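Local coordinates for filamentation induced by cAMP protein Fic (PDB 4RGL) that belongs to the Fic/DOC family and joins a largely helical Fic region to a small C-terminal domain of helix-turn-helix kinship, at residues E280-L286 with Q325-L329; V69-I73 with V88-F92. All blocks are in the same frame, centred on the assembly; numbering follows the deposited sequence.

Contact 1: E280-L286 with Q325-L329; sequences ELSSNDL and QRYRL
The guanidinium of Arg326 lies with Ser282 N over one face, offset toward the rim, and with Glu280 O at its edge, in plane. Arg326 NE and NH2 both donate side-on to Glu280 O, each at 2.8 Å; NH2 arrives in the carbonyl plane, NE from well above it. A bend at chi3 (72°) brings the Arg326 guanidinium to Glu280 O. Arg326 NH2 also forms a salt bridge with Asp285 OD2 at 2.6 Å, the carboxylate and guanidinium planes standing 56° apart. Asp285 OD2 accepts from Ser282 N at 3.1 Å in a nearly straight bond (176°), and Asp285 N returns a weak bond to Ser282 OG: a capping box that opens helix 283-290. The Tyr327 ring turns its edge to Leu281 O, 3.3 Å from Tyr327 CD2, and to Ser283 N, while Leu286 CD1 approaches CD2 obliquely. In the backbone, Leu281 and Tyr327 are an antiparallel hydrogen-bonded pair, Leu281 N to Tyr327 O 3.1 Å and Tyr327 N to Leu281 O 2.7 Å, their side chains on the sheet face opposite Arg326 and Ser282. Glu280 and Arg328 run side by side with a long salt bridge, Glu280 OE2 to Arg328 NE 4.0 Å; Arg328 has its stronger partner in Glu313, bridged by NH1. Strand 281-282 thus edges the three-stranded sheet, an arrangement consistent with a winged helix-turn-helix. Arg326 links the Glu280 carbonyl, just ahead of the strand, to Asp285 in the first helical turn, and beside it the Asp285 carboxylate would be expected to stay ionised.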
loop_
_atom_site.group_PDB
_atom_site.type_symbol
_atom_site.label_atom_id
_atom_site.label_comp_id
_atom_site.label_asym_id
_atom_site.label_seq_id
_atom_site.Cartn_x
_atom_site.Cartn_y
_atom_site.Cartn_z
ATOM N N GLU A 280 -8.075 -36.155 -16.645
ATOM C CA GLU A 280 -9.480 -36.525 -16.445
ATOM C C GLU A 280 -9.585 -37.688 -15.452
ATOM O O GLU A 280 -9.143 -38.798 -15.757
ATOM C CB GLU A 280 -10.140 -36.896 -17.792
ATOM C CG GLU A 280 -10.145 -35.755 -18.805
ATOM C CD GLU A 280 -10.641 -36.127 -20.193
ATOM O OE1 GLU A 280 -10.859 -37.335 -20.448
ATOM O OE2 GLU A 280 -10.757 -35.216 -21.042
ATOM N N LEU A 281 -10.122 -37.420 -14.242
ATOM C CA LEU A 281 -10.202 -38.430 -13.179
ATOM C C LEU A 281 -11.607 -39.002 -13.043
ATOM O O LEU A 281 -12.586 -38.254 -13.077
ATOM C CB LEU A 281 -9.762 -37.831 -11.825
ATOM C CG LEU A 281 -8.253 -37.760 -11.569
ATOM C CD1 LEU A 281 -7.593 -36.694 -12.435
ATOM C CD2 LEU A 281 -7.972 -37.482 -10.118
ATOM N N SER A 282 -11.703 -40.324 -12.795
ATOM C CA SER A 282 -12.981 -40.980 -12.524
ATOM C C SER A 282 -13.336 -40.857 -11.028
ATOM O O SER A 282 -12.558 -40.277 -10.255
ATOM C CB SER A 282 -12.935 -42.449 -12.951
ATOM O OG SER A 282 -12.005 -43.192 -12.181
ATOM N N SER A 283 -14.524 -41.377 -10.621
ATOM C CA SER A 283 -14.957 -41.325 -9.220
ATOM C C SER A 283 -13.962 -42.073 -8.307
ATOM O O SER A 283 -13.609 -41.567 -7.243
ATOM C CB SER A 283 -16.359 -41.911 -9.067
ATOM O OG SER A 283 -16.398 -43.272 -9.463
ATOM N N ASN A 284 -13.454 -43.246 -8.773
ATOM C CA ASN A 284 -12.488 -44.053 -8.015
ATOM C C ASN A 284 -11.091 -43.401 -8.006
ATOM O O ASN A 284 -10.319 -43.622 -7.067
ATOM C CB ASN A 284 -12.406 -45.465 -8.582
ATOM C CG ASN A 284 -13.656 -46.281 -8.353
ATOM O OD1 ASN A 284 -14.289 -46.766 -9.291
ATOM N ND2 ASN A 284 -14.057 -46.420 -7.092
ATOM N N ASP A 285 -10.763 -42.605 -9.055
ATOM C CA ASP A 285 -9.484 -41.880 -9.117
ATOM C C ASP A 285 -9.472 -40.739 -8.105
ATOM O O ASP A 285 -8.451 -40.501 -7.458
ATOM C CB ASP A 285 -9.227 -41.339 -10.536
ATOM C CG ASP A 285 -8.975 -42.418 -11.579
ATOM O OD1 ASP A 285 -8.449 -43.496 -11.206
ATOM O OD2 ASP A 285 -9.196 -42.146 -12.772
ATOM N N LEU A 286 -10.623 -40.052 -7.944
ATOM C CA LEU A 286 -10.774 -38.988 -6.950
ATOM C C LEU A 286 -10.873 -39.578 -5.544
ATOM O O LEU A 286 -10.241 -39.068 -4.614
ATOM C CB LEU A 286 -12.015 -38.139 -7.260
ATOM C CG LEU A 286 -11.882 -37.181 -8.434
ATOM C CD1 LEU A 286 -13.242 -36.632 -8.845
ATOM C CD2 LEU A 286 -10.916 -36.044 -8.107
ATOM N N GLN A 325 -17.433 -43.019 -16.467
ATOM C CA GLN A 325 -17.544 -41.574 -16.253
ATOM C C GLN A 325 -16.254 -41.002 -15.647
ATOM O O GLN A 325 -15.750 -41.524 -14.648
ATOM C CB GLN A 325 -18.749 -41.255 -15.335
ATOM C CG GLN A 325 -19.043 -39.755 -15.180
ATOM C CD GLN A 325 -19.574 -39.147 -16.455
ATOM O OE1 GLN A 325 -18.825 -38.614 -17.281
ATOM N NE2 GLN A 325 -20.883 -39.214 -16.641
ATOM N N ARG A 326 -15.720 -39.928 -16.263
ATOM C CA ARG A 326 -14.531 -39.226 -15.765
ATOM C C ARG A 326 -14.826 -37.719 -15.681
ATOM O O ARG A 326 -15.883 -37.280 -16.142
ATOM C CB ARG A 326 -13.309 -39.509 -16.662
ATOM C CG ARG A 326 -13.037 -41.012 -16.856
ATOM C CD ARG A 326 -11.751 -41.275 -17.602
ATOM N NE ARG A 326 -10.580 -40.986 -16.779
ATOM C CZ ARG A 326 -9.964 -41.891 -16.023
ATOM N NH1 ARG A 326 -10.392 -43.150 -16.000
ATOM N NH2 ARG A 326 -8.907 -41.551 -15.299
ATOM N N TYR A 327 -13.941 -36.936 -15.017
ATOM C CA TYR A 327 -14.225 -35.517 -14.763
ATOM C C TYR A 327 -13.013 -34.612 -15.107
ATOM O O TYR A 327 -11.882 -34.907 -14.714
ATOM C CB TYR A 327 -14.639 -35.311 -13.291
ATOM C CG TYR A 327 -15.846 -36.135 -12.886
ATOM C CD1 TYR A 327 -17.137 -35.663 -13.095
ATOM C CD2 TYR A 327 -15.696 -37.404 -12.334
ATOM C CE1 TYR A 327 -18.253 -36.433 -12.764
ATOM C CE2 TYR A 327 -16.802 -38.187 -12.008
ATOM C CZ TYR A 327 -18.081 -37.695 -12.217
ATOM O OH TYR A 327 -19.174 -38.458 -11.888
ATOM N N ARG A 328 -13.279 -33.481 -15.815
ATOM C CA ARG A 328 -12.249 -32.493 -16.210
ATOM C C ARG A 328 -12.684 -31.061 -15.800
ATOM O O ARG A 328 -13.877 -30.754 -15.808
ATOM C CB ARG A 328 -11.973 -32.567 -17.734
ATOM C CG ARG A 328 -13.241 -32.549 -18.599
ATOM C CD ARG A 328 -12.935 -32.836 -20.055
ATOM N NE ARG A 328 -14.151 -33.133 -20.816
ATOM C CZ ARG A 328 -14.838 -32.224 -21.500
ATOM N NH1 ARG A 328 -14.414 -30.968 -21.556
ATOM N NH2 ARG A 328 -15.938 -32.570 -22.156
ATOM N N LEU A 329 -11.710 -30.213 -15.381
ATOM C CA LEU A 329 -12.003 -28.854 -14.880
ATOM C C LEU A 329 -12.483 -27.906 -16.009
ATOM O O LEU A 329 -12.164 -28.119 -17.182
ATOM C CB LEU A 329 -10.758 -28.247 -14.189
ATOM C CG LEU A 329 -10.365 -28.858 -12.827
ATOM C CD1 LEU A 329 -9.048 -28.310 -12.350
ATOM C CD2 LEU A 329 -11.436 -28.606 -11.782
#

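Contact 2: V69-I73 with V88-F92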
loop_
_atom_site.group_PDB
_atom_site.type_symbol
_atom_site.label_atom_id
_atom_site.label_comp_id
_atom_site.label_asym_id
_atom_site.label_seq_id
_atom_site.Cartn_x
_atom_site.Cartn_y
_atom_site.Cartn_z
ATOM N N VAL A 69 9.681 -5.846 -6.992
ATOM C CA VAL A 69 9.469 -5.475 -5.586
ATOM C C VAL A 69 8.625 -6.566 -4.876
ATOM O O VAL A 69 8.950 -6.958 -3.751
ATOM C CB VAL A 69 8.813 -4.077 -5.468
ATOM C CG1 VAL A 69 8.388 -3.784 -4.029
ATOM C CG2 VAL A 69 9.754 -2.994 -5.987
ATOM N N THR A 70 7.606 -7.113 -5.578
ATOM C CA THR A 70 6.793 -8.214 -5.054
ATOM C C THR A 70 7.684 -9.420 -4.741
ATOM O O THR A 70 7.628 -9.953 -3.633
ATOM C CB THR A 70 5.690 -8.587 -6.061
ATOM O OG1 THR A 70 4.890 -7.439 -6.327
ATOM C CG2 THR A 70 4.813 -9.726 -5.565
ATOM N N ALA A 71 8.550 -9.809 -5.704
ATOM C CA ALA A 71 9.439 -10.954 -5.553
ATOM C C ALA A 71 10.433 -10.750 -4.388
ATOM O O ALA A 71 10.722 -11.701 -3.662
ATOM C CB ALA A 71 10.191 -11.201 -6.846
ATOM N N VAL A 72 10.936 -9.496 -4.194
ATOM C CA VAL A 72 11.846 -9.177 -3.077
ATOM C C VAL A 72 11.146 -9.447 -1.758
ATOM O O VAL A 72 11.667 -10.179 -0.920
ATOM C CB VAL A 72 12.352 -7.709 -3.140
ATOM C CG1 VAL A 72 13.246 -7.387 -1.943
ATOM C CG2 VAL A 72 13.079 -7.437 -4.439
ATOM N N ILE A 73 9.943 -8.871 -1.586
ATOM C CA ILE A 73 9.174 -8.980 -0.354
ATOM C C ILE A 73 8.632 -10.427 -0.179
ATOM O O ILE A 73 8.529 -10.902 0.948
ATOM C CB ILE A 73 8.029 -7.922 -0.341
ATOM C CG1 ILE A 73 8.626 -6.481 -0.371
ATOM C CG2 ILE A 73 7.101 -8.116 0.879
ATOM C CD1 ILE A 73 7.592 -5.340 -0.537
ATOM N N VAL A 88 14.182 -1.792 -0.835
ATOM C CA VAL A 88 12.876 -2.454 -0.731
ATOM C C VAL A 88 12.759 -3.198 0.611
ATOM O O VAL A 88 11.754 -3.053 1.307
ATOM C CB VAL A 88 12.635 -3.421 -1.925
ATOM C CG1 VAL A 88 11.329 -4.192 -1.752
ATOM C CG2 VAL A 88 12.647 -2.667 -3.250
ATOM N N ARG A 89 13.778 -4.005 0.964
ATOM C CA ARG A 89 13.772 -4.755 2.218
ATOM C C ARG A 89 13.618 -3.806 3.412
ATOM O O ARG A 89 12.756 -4.025 4.261
ATOM C CB ARG A 89 15.057 -5.599 2.366
ATOM C CG ARG A 89 15.232 -6.671 1.286
ATOM C CD ARG A 89 16.257 -7.708 1.713
ATOM N NE ARG A 89 16.519 -8.690 0.659
ATOM C CZ ARG A 89 17.569 -8.638 -0.159
ATOM N NH1 ARG A 89 18.462 -7.660 -0.042
ATOM N NH2 ARG A 89 17.738 -9.567 -1.092
ATOM N N ASN A 90 14.418 -2.710 3.441
ATOM C CA ASN A 90 14.351 -1.710 4.517
ATOM C C ASN A 90 12.982 -1.024 4.548
ATOM O O ASN A 90 12.404 -0.857 5.626
ATOM C CB ASN A 90 15.463 -0.658 4.356
ATOM C CG ASN A 90 16.847 -1.157 4.711
ATOM O OD1 ASN A 90 17.064 -2.343 4.982
ATOM N ND2 ASN A 90 17.805 -0.248 4.755
ATOM N N ALA A 91 12.455 -0.635 3.361
ATOM C CA ALA A 91 11.142 0.012 3.266
ATOM C C ALA A 91 10.041 -0.901 3.819
ATOM O O ALA A 91 9.270 -0.476 4.688
ATOM C CB ALA A 91 10.842 0.382 1.828
ATOM N N PHE A 92 10.016 -2.186 3.378
ATOM C CA PHE A 92 9.034 -3.154 3.873
ATOM C C PHE A 92 9.141 -3.303 5.392
ATOM O O PHE A 92 8.123 -3.326 6.080
ATOM C CB PHE A 92 9.209 -4.524 3.186
ATOM C CG PHE A 92 8.334 -5.608 3.773
ATOM C CD1 PHE A 92 6.969 -5.644 3.508
ATOM C CD2 PHE A 92 8.870 -6.575 4.622
ATOM C CE1 PHE A 92 6.154 -6.620 4.086
ATOM C CE2 PHE A 92 8.055 -7.554 5.192
ATOM C CZ PHE A 92 6.706 -7.578 4.913
#
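Val88 CG1 fits among three side chains of helix 66-74: Val69 CG1 and Val72 CG1, each 3.7 Å away, and Ile73 CG1 at 3.8 Å. Val88 meets the two valines obliquely and Ile73 at about a right angle. One turn on, Ile73 CG2 sits over a face of the Phe92 ring in a CH-pi contact, 3.8 Å from the centroid and 21° off the ring normal, displaced toward CD1 and CE1. With CG anti to the backbone N, chi1 173° carries the Phe92 ring toward Ile73, whose CD1 also reaches the ring at CD1. At the margin the aliphatic part of Arg89 lies across Val72, Arg89 CG to Val72 CG1 3.9 Å, and Arg89 NH1 is hydrogen-bonded to Gln86 OE1 on its own helix. The contact between the segments is therefore apolar, with the one charged group turned to a partner a turn back. The segment axes approach to 10.0 Å and cross at -68°; the side chains of Val72, Ile73, Val88 and Phe92 point into the interface. Helix 42-59 touches both partners, through Gln54 on Val69, Leu57 on Val88 and Arg46 on Phe92, while Val78 in the loop joining the two helices touches Val72.

How the contacts relate
The two contacts belong to separate parts of the chain, their centres 42 Å apart and their nearest atoms about 24 Å apart, and they share no helix or strand. The centre of contact 2 lies about 12 Å from the centre of the chain, where two helices of the largely helical body pair; that of contact 1 lies about 42 Å from the same point, where an edge strand, and the helix start after it, pair with the central strand 326-329. Both are only partly buried. Their chemistry differs accordingly: contact 1 relies on backbone pairing and on charged side chains near the surface, whereas contact 2 relies on aliphatic side chains in van der Waals contact and one aromatic face.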